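Local coordinates for MutT/nudix family protein (Deinococcus radiodurans, PDB 2W4E) that probably hydrolyses ADP-ribose or a related nucleoside diphosphate derivative with magnesium as cofactor, as the Nudix domain fragment of a longer protein, at residues 62-68 and 86-92; 17-23 and 105-111; 114-119 and 132-136. All coordinates share one frame; numbering follows the deposited sequence.

Contact 1. Residues 62-68 and 86-92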
loop_
_atom_site.group_PDB
_atom_site.type_symbol
_atom_site.label_atom_id
_atom_site.label_comp_id
_atom_site.label_asym_id
_atom_site.label_seq_id
_atom_site.Cartn_x
_atom_site.Cartn_y
_atom_site.Cartn_z
ATOM N N ALA A 62 9.491 -22.665 1.323
ATOM C CA ALA A 62 8.184 -23.339 1.416
ATOM C C ALA A 62 7.529 -22.916 2.720
ATOM O O ALA A 62 8.213 -22.655 3.684
ATOM C CB ALA A 62 8.368 -24.845 1.406
ATOM N N ALA A 63 6.207 -22.879 2.774
ATOM C CA ALA A 63 5.504 -22.345 3.945
ATOM C C ALA A 63 4.664 -23.429 4.628
ATOM O O ALA A 63 4.095 -24.274 3.950
ATOM C CB ALA A 63 4.570 -21.237 3.516
ATOM N N SER A 64 4.551 -23.367 5.947
ATOM C CA SER A 64 3.679 -24.277 6.705
ATOM C C SER A 64 2.231 -23.849 6.666
ATOM O O SER A 64 1.316 -24.706 6.692
ATOM C CB SER A 64 4.169 -24.362 8.170
ATOM O OG SER A 64 3.657 -23.288 8.918
ATOM N N GLU A 65 1.994 -22.527 6.594
ATOM C CA GLU A 65 0.617 -21.952 6.654
ATOM C C GLU A 65 0.524 -20.687 5.770
ATOM O O GLU A 65 1.486 -19.908 5.687
ATOM C CB GLU A 65 0.210 -21.581 8.094
ATOM C CG GLU A 65 -1.227 -21.036 8.232
ATOM C CD GLU A 65 -1.565 -20.494 9.598
ATOM O OE1 GLU A 65 -0.762 -20.636 10.540
ATOM O OE2 GLU A 65 -2.668 -19.936 9.777
ATOM N N TRP A 66 -0.626 -20.489 5.139
ATOM C CA TRP A 66 -0.879 -19.331 4.260
ATOM C C TRP A 66 -2.067 -18.546 4.785
ATOM O O TRP A 66 -3.096 -19.130 5.095
ATOM C CB TRP A 66 -1.199 -19.806 2.828
ATOM C CG TRP A 66 -0.029 -20.390 2.108
ATOM C CD1 TRP A 66 0.348 -21.705 2.061
ATOM C CD2 TRP A 66 0.932 -19.665 1.340
ATOM N NE1 TRP A 66 1.492 -21.829 1.306
ATOM C CE2 TRP A 66 1.870 -20.594 0.858
ATOM C CE3 TRP A 66 1.106 -18.309 1.045
ATOM C CZ2 TRP A 66 2.947 -20.227 0.053
ATOM C CZ3 TRP A 66 2.179 -17.943 0.210
ATOM C CH2 TRP A 66 3.084 -18.896 -0.260
ATOM N N VAL A 67 -1.938 -17.233 4.893
ATOM C CA VAL A 67 -3.035 -16.366 5.360
ATOM C C VAL A 67 -3.284 -15.316 4.254
ATOM O O VAL A 67 -2.414 -14.456 4.003
ATOM C CB VAL A 67 -2.707 -15.647 6.700
ATOM C CG1 VAL A 67 -3.898 -14.719 7.166
ATOM C CG2 VAL A 67 -2.378 -16.665 7.807
ATOM N N PRO A 68 -4.443 -15.406 3.550
ATOM C CA PRO A 68 -4.703 -14.433 2.488
ATOM C C PRO A 68 -5.022 -13.075 3.068
ATOM O O PRO A 68 -5.629 -12.980 4.114
ATOM C CB PRO A 68 -5.956 -15.001 1.744
ATOM C CG PRO A 68 -6.111 -16.413 2.208
ATOM C CD PRO A 68 -5.502 -16.434 3.630
ATOM N N LEU A 86 -0.414 -12.275 0.263
ATOM C CA LEU A 86 -0.541 -13.334 1.268
ATOM C C LEU A 86 0.589 -13.279 2.303
ATOM O O LEU A 86 1.771 -12.995 1.964
ATOM C CB LEU A 86 -0.641 -14.751 0.648
ATOM C CG LEU A 86 -1.915 -15.025 -0.208
ATOM C CD1 LEU A 86 -1.588 -14.828 -1.641
ATOM C CD2 LEU A 86 -2.504 -16.447 0.009
ATOM N N LEU A 87 0.227 -13.594 3.537
ATOM C CA LEU A 87 1.218 -13.870 4.574
ATOM C C LEU A 87 1.557 -15.386 4.629
ATOM O O LEU A 87 0.671 -16.230 4.871
ATOM C CB LEU A 87 0.668 -13.414 5.902
ATOM C CG LEU A 87 1.485 -13.779 7.143
ATOM C CD1 LEU A 87 2.907 -13.092 7.092
ATOM C CD2 LEU A 87 0.718 -13.331 8.380
ATOM N N ALA A 88 2.820 -15.723 4.413
ATOM C CA ALA A 88 3.278 -17.125 4.533
ATOM C C ALA A 88 4.054 -17.324 5.864
ATOM O O ALA A 88 5.003 -16.583 6.177
ATOM C CB ALA A 88 4.135 -17.516 3.307
ATOM N N LEU A 89 3.645 -18.321 6.652
ATOM C CA LEU A 89 4.262 -18.550 7.972
ATOM C C LEU A 89 5.013 -19.866 7.986
ATOM O O LEU A 89 4.833 -20.717 7.077
ATOM C CB LEU A 89 3.182 -18.523 9.078
ATOM C CG LEU A 89 2.492 -17.146 8.972
ATOM C CD1 LEU A 89 1.058 -17.158 9.393
ATOM C CD2 LEU A 89 3.287 -16.008 9.691
ATOM N N GLY A 90 5.850 -20.051 9.003
ATOM C CA GLY A 90 6.597 -21.319 9.104
ATOM C C GLY A 90 7.508 -21.584 7.913
ATOM O O GLY A 90 7.765 -22.738 7.568
ATOM N N VAL A 91 8.045 -20.523 7.303
ATOM C CA VAL A 91 8.817 -20.662 6.074
ATOM C C VAL A 91 10.225 -21.242 6.309
ATOM O O VAL A 91 10.934 -20.839 7.234
ATOM C CB VAL A 91 8.920 -19.304 5.299
ATOM C CG1 VAL A 91 9.704 -19.511 3.998
ATOM C CG2 VAL A 91 7.483 -18.742 5.018
ATOM N N THR A 92 10.567 -22.258 5.522
ATOM C CA THR A 92 11.906 -22.861 5.536
ATOM C C THR A 92 12.606 -22.492 4.228
ATOM O O THR A 92 11.931 -22.306 3.231
ATOM C CB THR A 92 11.837 -24.435 5.642
ATOM O OG1 THR A 92 10.964 -24.937 4.644
ATOM C CG2 THR A 92 11.302 -24.872 7.008
#
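E65 and L89 form an antiparallel hydrogen-bonded pair in which strands 65-68 and 86-89 run at 162° to each other, with axes 4.6 Å apart at the closest. The bond from L89 N to E65 O is nearly straight, and two residues further along V67 and L87 exchange both their backbone bonds. S64 disturbs this regularity: its N donates to L89 O at 2.9 Å, while E65 N reaches the same oxygen only weakly, so two residues face one and the strand has a classic beta bulge. Past the bulge, A62 and T92 pair again beyond the corner that segment 86-92 makes at G90. The G90 backbone has a positive phi of 61°, and a CB there would run into S64 OG, which lies 3.5 Å from G90 CA.

On one face of the sheet W66 carries the packing. With its CG anti to the carbonyl carbon (chi1 -70°), the indole folds back over the neighbouring strand. A88 CB sits above the six-membered ring, 3.9 Å from its centroid, in a CH-pi contact; A63 CB lies over the same side and meets A88 CB at 3.8 Å. L86 CB comes to the ring edge instead, 4.0 Å from W66 CE3. The indole also packs on A51 and L55 of helix 47-59. The other face belongs to V67, L87 and L89, where V67 CG2 touches L89 CD1 at 3.8 Å; helix 126-141 covers it through L139. E65 runs alongside L89, and its carboxylate forms a salt bridge with R142.

Strand 82-93 also pairs in parallel with strand 6-14, giving the mixed sheet with helices packed on both faces that is typical of the alpha-beta-alpha sandwich of the Nudix fold.

Contact 2. Residues 17-23 and 105-111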
loop_
_atom_site.group_PDB
_atom_site.type_symbol
_atom_site.label_atom_id
_atom_site.label_comp_id
_atom_site.label_asym_id
_atom_site.label_seq_id
_atom_site.Cartn_x
_atom_site.Cartn_y
_atom_site.Cartn_z
ATOM N N GLY A 17 10.432 -15.907 13.267
ATOM C CA GLY A 17 9.942 -14.511 13.185
ATOM C C GLY A 17 10.865 -13.588 12.411
ATOM O O GLY A 17 11.058 -12.443 12.805
ATOM N N GLU A 18 11.475 -14.111 11.339
ATOM C CA GLU A 18 12.218 -13.294 10.395
ATOM C C GLU A 18 11.449 -13.187 9.098
ATOM O O GLU A 18 10.796 -14.159 8.672
ATOM C CB GLU A 18 13.545 -13.937 10.086
ATOM C CG GLU A 18 14.288 -14.306 11.341
ATOM C CD GLU A 18 15.192 -15.453 11.053
ATOM O OE1 GLU A 18 14.686 -16.541 10.651
ATOM O OE2 GLU A 18 16.410 -15.261 11.183
ATOM N N ALA A 19 11.489 -12.008 8.491
ATOM C CA ALA A 19 10.906 -11.840 7.160
ATOM C C ALA A 19 11.947 -12.240 6.130
ATOM O O ALA A 19 13.132 -11.943 6.285
ATOM C CB ALA A 19 10.486 -10.383 6.942
ATOM N N VAL A 20 11.506 -12.888 5.068
ATOM C CA VAL A 20 12.383 -13.191 3.965
ATOM C C VAL A 20 12.135 -12.204 2.825
ATOM O O VAL A 20 11.193 -12.392 2.052
ATOM C CB VAL A 20 12.213 -14.646 3.478
ATOM C CG1 VAL A 20 13.261 -14.969 2.385
ATOM C CG2 VAL A 20 12.325 -15.619 4.694
ATOM N N LEU A 21 12.987 -11.180 2.737
ATOM C CA LEU A 21 12.889 -10.155 1.691
ATOM C C LEU A 21 13.848 -10.408 0.548
ATOM O O LEU A 21 14.715 -11.255 0.641
ATOM C CB LEU A 21 13.171 -8.758 2.276
ATOM C CG LEU A 21 12.396 -8.472 3.549
ATOM C CD1 LEU A 21 12.623 -7.033 4.079
ATOM C CD2 LEU A 21 10.905 -8.696 3.232
ATOM N N ILE A 22 13.685 -9.654 -0.531
ATOM C CA ILE A 22 14.654 -9.644 -1.619
ATOM C C ILE A 22 15.088 -8.218 -1.968
ATOM O O ILE A 22 14.341 -7.253 -1.715
ATOM C CB ILE A 22 14.113 -10.309 -2.891
ATOM C CG1 ILE A 22 12.811 -9.613 -3.346
ATOM C CG2 ILE A 22 13.926 -11.823 -2.667
ATOM C CD1 ILE A 22 12.277 -10.110 -4.675
ATOM N N ARG A 23 16.297 -8.093 -2.521
ATOM C CA ARG A 23 16.734 -6.823 -3.131
ATOM C C ARG A 23 16.829 -7.169 -4.578
ATOM O O ARG A 23 17.602 -8.033 -4.982
ATOM C CB ARG A 23 18.072 -6.265 -2.587
ATOM C CG ARG A 23 18.048 -5.851 -1.088
ATOM C CD ARG A 23 19.242 -4.948 -0.674
ATOM N NE ARG A 23 19.282 -4.810 0.793
ATOM C CZ ARG A 23 20.158 -5.403 1.605
ATOM N NH1 ARG A 23 21.109 -6.190 1.124
ATOM N NH2 ARG A 23 20.077 -5.216 2.921
ATOM N N GLU A 105 18.757 -10.725 -4.669
ATOM C CA GLU A 105 19.514 -11.126 -3.499
ATOM C C GLU A 105 18.548 -11.319 -2.326
ATOM O O GLU A 105 17.794 -10.428 -1.960
ATOM C CB GLU A 105 20.569 -10.089 -3.142
ATOM C CG GLU A 105 21.184 -10.300 -1.752
ATOM C CD GLU A 105 21.897 -9.069 -1.196
ATOM O OE1 GLU A 105 22.473 -9.169 -0.092
ATOM O OE2 GLU A 105 21.884 -7.998 -1.829
ATOM N N ARG A 106 18.608 -12.488 -1.724
ATOM C CA ARG A 106 17.802 -12.776 -0.555
ATOM C C ARG A 106 18.325 -12.108 0.705
ATOM O O ARG A 106 19.537 -12.122 0.971
ATOM C CB ARG A 106 17.691 -14.269 -0.368
ATOM C CG ARG A 106 16.569 -14.668 0.577
ATOM C CD ARG A 106 17.046 -15.787 1.412
ATOM N NE ARG A 106 16.882 -17.024 0.706
ATOM C CZ ARG A 106 17.661 -18.089 0.853
ATOM N NH1 ARG A 106 18.706 -18.066 1.665
ATOM N NH2 ARG A 106 17.375 -19.175 0.174
ATOM N N VAL A 107 17.403 -11.539 1.481
ATOM C CA VAL A 107 17.731 -10.749 2.650
ATOM C C VAL A 107 16.803 -11.187 3.778
ATOM O O VAL A 107 15.617 -10.864 3.757
ATOM C CB VAL A 107 17.551 -9.199 2.363
ATOM C CG1 VAL A 107 17.624 -8.368 3.647
ATOM C CG2 VAL A 107 18.606 -8.680 1.349
ATOM N N VAL A 108 17.331 -11.877 4.781
ATOM C CA VAL A 108 16.521 -12.308 5.940
ATOM C C VAL A 108 16.730 -11.402 7.156
ATOM O O VAL A 108 17.830 -11.317 7.679
ATOM C CB VAL A 108 16.825 -13.804 6.295
ATOM C CG1 VAL A 108 16.062 -14.256 7.560
ATOM C CG2 VAL A 108 16.456 -14.700 5.115
ATOM N N LEU A 109 15.678 -10.719 7.598
ATOM C CA LEU A 109 15.764 -9.795 8.726
ATOM C C LEU A 109 14.749 -10.089 9.795
ATOM O O LEU A 109 13.615 -10.437 9.479
ATOM C CB LEU A 109 15.504 -8.362 8.223
ATOM C CG LEU A 109 16.491 -7.757 7.232
ATOM C CD1 LEU A 109 15.857 -6.540 6.558
ATOM C CD2 LEU A 109 17.738 -7.359 7.974
ATOM N N PRO A 110 15.112 -9.891 11.081
ATOM C CA PRO A 110 14.095 -9.946 12.124
ATOM C C PRO A 110 12.910 -9.021 11.823
ATOM O O PRO A 110 13.105 -7.891 11.324
ATOM C CB PRO A 110 14.842 -9.424 13.376
ATOM C CG PRO A 110 16.265 -9.724 13.106
ATOM C CD PRO A 110 16.399 -9.399 11.608
ATOM N N LEU A 111 11.693 -9.477 12.157
ATOM C CA LEU A 111 10.485 -8.711 11.868
ATOM C C LEU A 111 10.485 -7.327 12.542
ATOM O O LEU A 111 9.931 -6.392 11.995
ATOM C CB LEU A 111 9.219 -9.485 12.291
ATOM C CG LEU A 111 8.686 -10.560 11.352
ATOM C CD1 LEU A 111 7.537 -11.359 12.013
ATOM C CD2 LEU A 111 8.225 -9.940 10.021
#
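R23 leaves its strand with CG anti to the carbonyl carbon (chi1 -65°) and stays extended to NE, which lays its guanidinium across V107; E105, with CG anti to its own N (chi1 167°), runs alongside and points the same way. V107 CG2 sits over one face of the guanidinium, 3.5 Å from R23 NH1. The carboxylate and guanidinium planes are 70° apart, and the salt bridge between R23 NH1 and E105 OE1 is long, at 3.5 Å. With an alanine here in place of R23, E105 would probably lose its charged mate across the strands and V107 CG2 the flat group that lies against it.

Underneath, R23 and E105 exchange backbone bonds, as do L21 with V107 and A19 with L109. At the far end L111 N, in the first turn of helix 111-120, donates to G17 O at 3.1 Å. On the R23 side of the sheet, the L21 and L109 side chains cross at about a right angle, L21 CD1 touching L109 CD1 at 4.1 Å, and V114 packs on both leucines. On the reverse side V20 CG1 rests against R106 CG, 3.8 Å away, while the R106 guanidinium bonds to V59 O.

The regular backbone bonding and aliphatic packing probably contribute most of the hold here, with the loose R23-E105 pair adding a weaker electrostatic term at the partly exposed end.

Contact 3. Residues 114-119 and 132-136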
loop_
_atom_site.group_PDB
_atom_site.type_symbol
_atom_site.label_atom_id
_atom_site.label_comp_id
_atom_site.label_asym_id
_atom_site.label_seq_id
_atom_site.Cartn_x
_atom_site.Cartn_y
_atom_site.Cartn_z
ATOM N N VAL A 114 12.285 -5.029 10.245
ATOM C CA VAL A 114 11.436 -4.755 9.077
ATOM C C VAL A 114 10.347 -3.694 9.368
ATOM O O VAL A 114 10.138 -2.742 8.567
ATOM C CB VAL A 114 10.795 -6.048 8.518
ATOM C CG1 VAL A 114 9.952 -5.723 7.273
ATOM C CG2 VAL A 114 11.891 -6.997 8.119
ATOM N N TYR A 115 9.671 -3.835 10.499
ATOM C CA TYR A 115 8.624 -2.853 10.857
ATOM C C TYR A 115 9.200 -1.497 11.296
ATOM O O TYR A 115 8.539 -0.441 11.107
ATOM C CB TYR A 115 7.597 -3.435 11.848
ATOM C CG TYR A 115 6.640 -4.337 11.084
ATOM C CD1 TYR A 115 6.957 -5.688 10.830
ATOM C CD2 TYR A 115 5.463 -3.826 10.541
ATOM C CE1 TYR A 115 6.084 -6.527 10.069
ATOM C CE2 TYR A 115 4.581 -4.654 9.783
ATOM C CZ TYR A 115 4.907 -5.989 9.553
ATOM O OH TYR A 115 4.048 -6.770 8.817
ATOM N N ARG A 116 10.434 -1.507 11.832
ATOM C CA ARG A 116 11.098 -0.233 12.104
ATOM C C ARG A 116 11.349 0.454 10.758
ATOM O O ARG A 116 11.018 1.629 10.593
ATOM C CB ARG A 116 12.393 -0.406 12.888
ATOM C CG ARG A 116 12.998 0.940 13.258
ATOM C CD ARG A 116 14.526 0.824 13.478
ATOM N NE ARG A 116 15.220 0.421 12.257
ATOM C CZ ARG A 116 15.377 1.173 11.164
ATOM N NH1 ARG A 116 14.939 2.425 11.107
ATOM N NH2 ARG A 116 16.011 0.669 10.116
ATOM N N MET A 117 11.896 -0.281 9.794
ATOM C CA MET A 117 12.065 0.237 8.436
ATOM C C MET A 117 10.749 0.788 7.855
ATOM O O MET A 117 10.714 1.899 7.350
ATOM C CB MET A 117 12.658 -0.807 7.511
ATOM C CG MET A 117 14.105 -1.169 7.838
ATOM S SD MET A 117 14.606 -2.753 7.050
ATOM C CE MET A 117 14.807 -2.193 5.373
ATOM N N LEU A 118 9.693 -0.015 7.921
ATOM C CA LEU A 118 8.364 0.379 7.422
ATOM C C LEU A 118 7.906 1.752 8.003
ATOM O O LEU A 118 7.505 2.633 7.264
ATOM C CB LEU A 118 7.348 -0.701 7.770
ATOM C CG LEU A 118 5.917 -0.562 7.206
ATOM C CD1 LEU A 118 5.915 -0.506 5.684
ATOM C CD2 LEU A 118 4.956 -1.652 7.745
ATOM N N GLU A 119 8.000 1.911 9.316
ATOM C CA GLU A 119 7.492 3.085 9.989
ATOM C C GLU A 119 8.339 4.308 9.638
ATOM O O GLU A 119 7.799 5.399 9.417
ATOM C CB GLU A 119 7.439 2.828 11.484
ATOM C CG GLU A 119 6.294 1.916 11.860
ATOM C CD GLU A 119 6.162 1.741 13.336
ATOM O OE1 GLU A 119 7.060 2.239 14.061
ATOM O OE2 GLU A 119 5.155 1.116 13.783
ATOM N N LEU A 132 2.876 -5.356 4.179
ATOM C CA LEU A 132 3.439 -5.365 5.560
ATOM C C LEU A 132 2.453 -4.746 6.535
ATOM O O LEU A 132 2.224 -5.279 7.616
ATOM C CB LEU A 132 4.796 -4.650 5.637
ATOM C CG LEU A 132 5.958 -5.482 5.063
ATOM C CD1 LEU A 132 7.092 -4.487 4.672
ATOM C CD2 LEU A 132 6.439 -6.500 6.124
ATOM N N TRP A 133 1.859 -3.624 6.151
ATOM C CA TRP A 133 0.851 -3.042 7.001
ATOM C C TRP A 133 -0.313 -4.014 7.182
ATOM O O TRP A 133 -0.768 -4.216 8.293
ATOM C CB TRP A 133 0.344 -1.705 6.450
ATOM C CG TRP A 133 1.264 -0.592 6.705
ATOM C CD1 TRP A 133 2.025 0.073 5.783
ATOM C CD2 TRP A 133 1.550 0.010 7.972
ATOM N NE1 TRP A 133 2.764 1.063 6.400
ATOM C CE2 TRP A 133 2.501 1.043 7.744
ATOM C CE3 TRP A 133 1.090 -0.205 9.269
ATOM C CZ2 TRP A 133 2.998 1.846 8.772
ATOM C CZ3 TRP A 133 1.571 0.609 10.302
ATOM C CH2 TRP A 133 2.508 1.634 10.035
ATOM N N GLN A 134 -0.818 -4.593 6.095
ATOM C CA GLN A 134 -2.000 -5.474 6.228
ATOM C C GLN A 134 -1.699 -6.733 7.053
ATOM O O GLN A 134 -2.593 -7.254 7.700
ATOM C CB GLN A 134 -2.510 -5.913 4.838
ATOM C CG GLN A 134 -3.146 -4.813 3.949
ATOM C CD GLN A 134 -3.381 -5.379 2.532
ATOM O OE1 GLN A 134 -2.787 -6.402 2.170
ATOM N NE2 GLN A 134 -4.196 -4.732 1.750
ATOM N N ALA A 135 -0.453 -7.224 7.038
ATOM C CA ALA A 135 -0.094 -8.433 7.801
ATOM C C ALA A 135 0.168 -8.173 9.302
ATOM O O ALA A 135 0.290 -9.106 10.092
ATOM C CB ALA A 135 1.164 -9.074 7.179
ATOM N N ARG A 136 0.285 -6.904 9.673
ATOM C CA ARG A 136 0.838 -6.530 11.000
ATOM C C ARG A 136 -0.028 -7.027 12.155
ATOM O O ARG A 136 0.500 -7.538 13.137
ATOM C CB ARG A 136 1.028 -5.004 11.080
ATOM C CG ARG A 136 1.755 -4.535 12.331
ATOM C CD ARG A 136 1.941 -3.000 12.308
ATOM N NE ARG A 136 2.959 -2.675 13.308
ATOM C CZ ARG A 136 3.710 -1.586 13.339
ATOM N NH1 ARG A 136 3.593 -0.633 12.410
ATOM N NH2 ARG A 136 4.583 -1.438 14.328
HETATM O O HOH W 1 4.751 2.850 5.411
#
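L118 CD2 stands over one face of the W133 indole, 3.6 Å from the centroid of the five-membered ring and only 9° off its normal, a CH-pi contact. At the indole edge, in its plane, a water accepts from W133 NE1 at 2.8 Å and reaches back weakly to L118 O. The Y115 ring has L132 O at its edge, where Y115 OH donates a hydrogen bond of 2.6 Å. With CG anti to the carbonyl carbon, Y115 sends this hydroxyl across to the second helix, while its CD2 lies over one face of the R136 guanidinium, the two planes 47° apart.

The end of R136 is fixed by E119. Both R136 NH1 and NH2 grip the single oxygen E119 OE2, each at 2.7 Å, and that oxygen lies close to the guanidinium plane. NH1 comes from the anti side, NH2 from above the carboxylate plane. This salt bridge lies at the exposed E119 side of the contact, and deeper in, L132 CB packs on L118 CD2 at 3.7 Å as L132 CD2 meets V114 CG1 at 3.8 Å. Through Y115 and L132, both helices pack against L11 of strand 6-14 as well as on each other.

W133 also faces W133 of the second subunit, the two rings meeting nearly parallel. The short segments cross at -124° with axes 11.4 Å apart, a wide spacing bridged by large side chains. The arrangement is a C-terminal helix pair packed on the Nudix sheet, with W133 carrying the contact on into the dimer interface.

Contacts 1 and 2 are both antiparallel strand pairings, in the mixed and the three-stranded sheet respectively, and each is only partly buried; contact 3 joins two helices and is the most buried. Contacts 2 and 3 touch directly and share V114, and helix 111-120 follows straight on from strand 104-110. Contacts 1 and 3 do not touch, their centres about 17 Å apart, yet helix 126-141 serves both. Backbone bonds dominate the two sheets, whereas the helices are tied mainly through side chains: aliphatic and aromatic packing, one salt bridge, and a tyrosine bond to a backbone carbonyl. Of the three, only contact 3 reaches the second subunit.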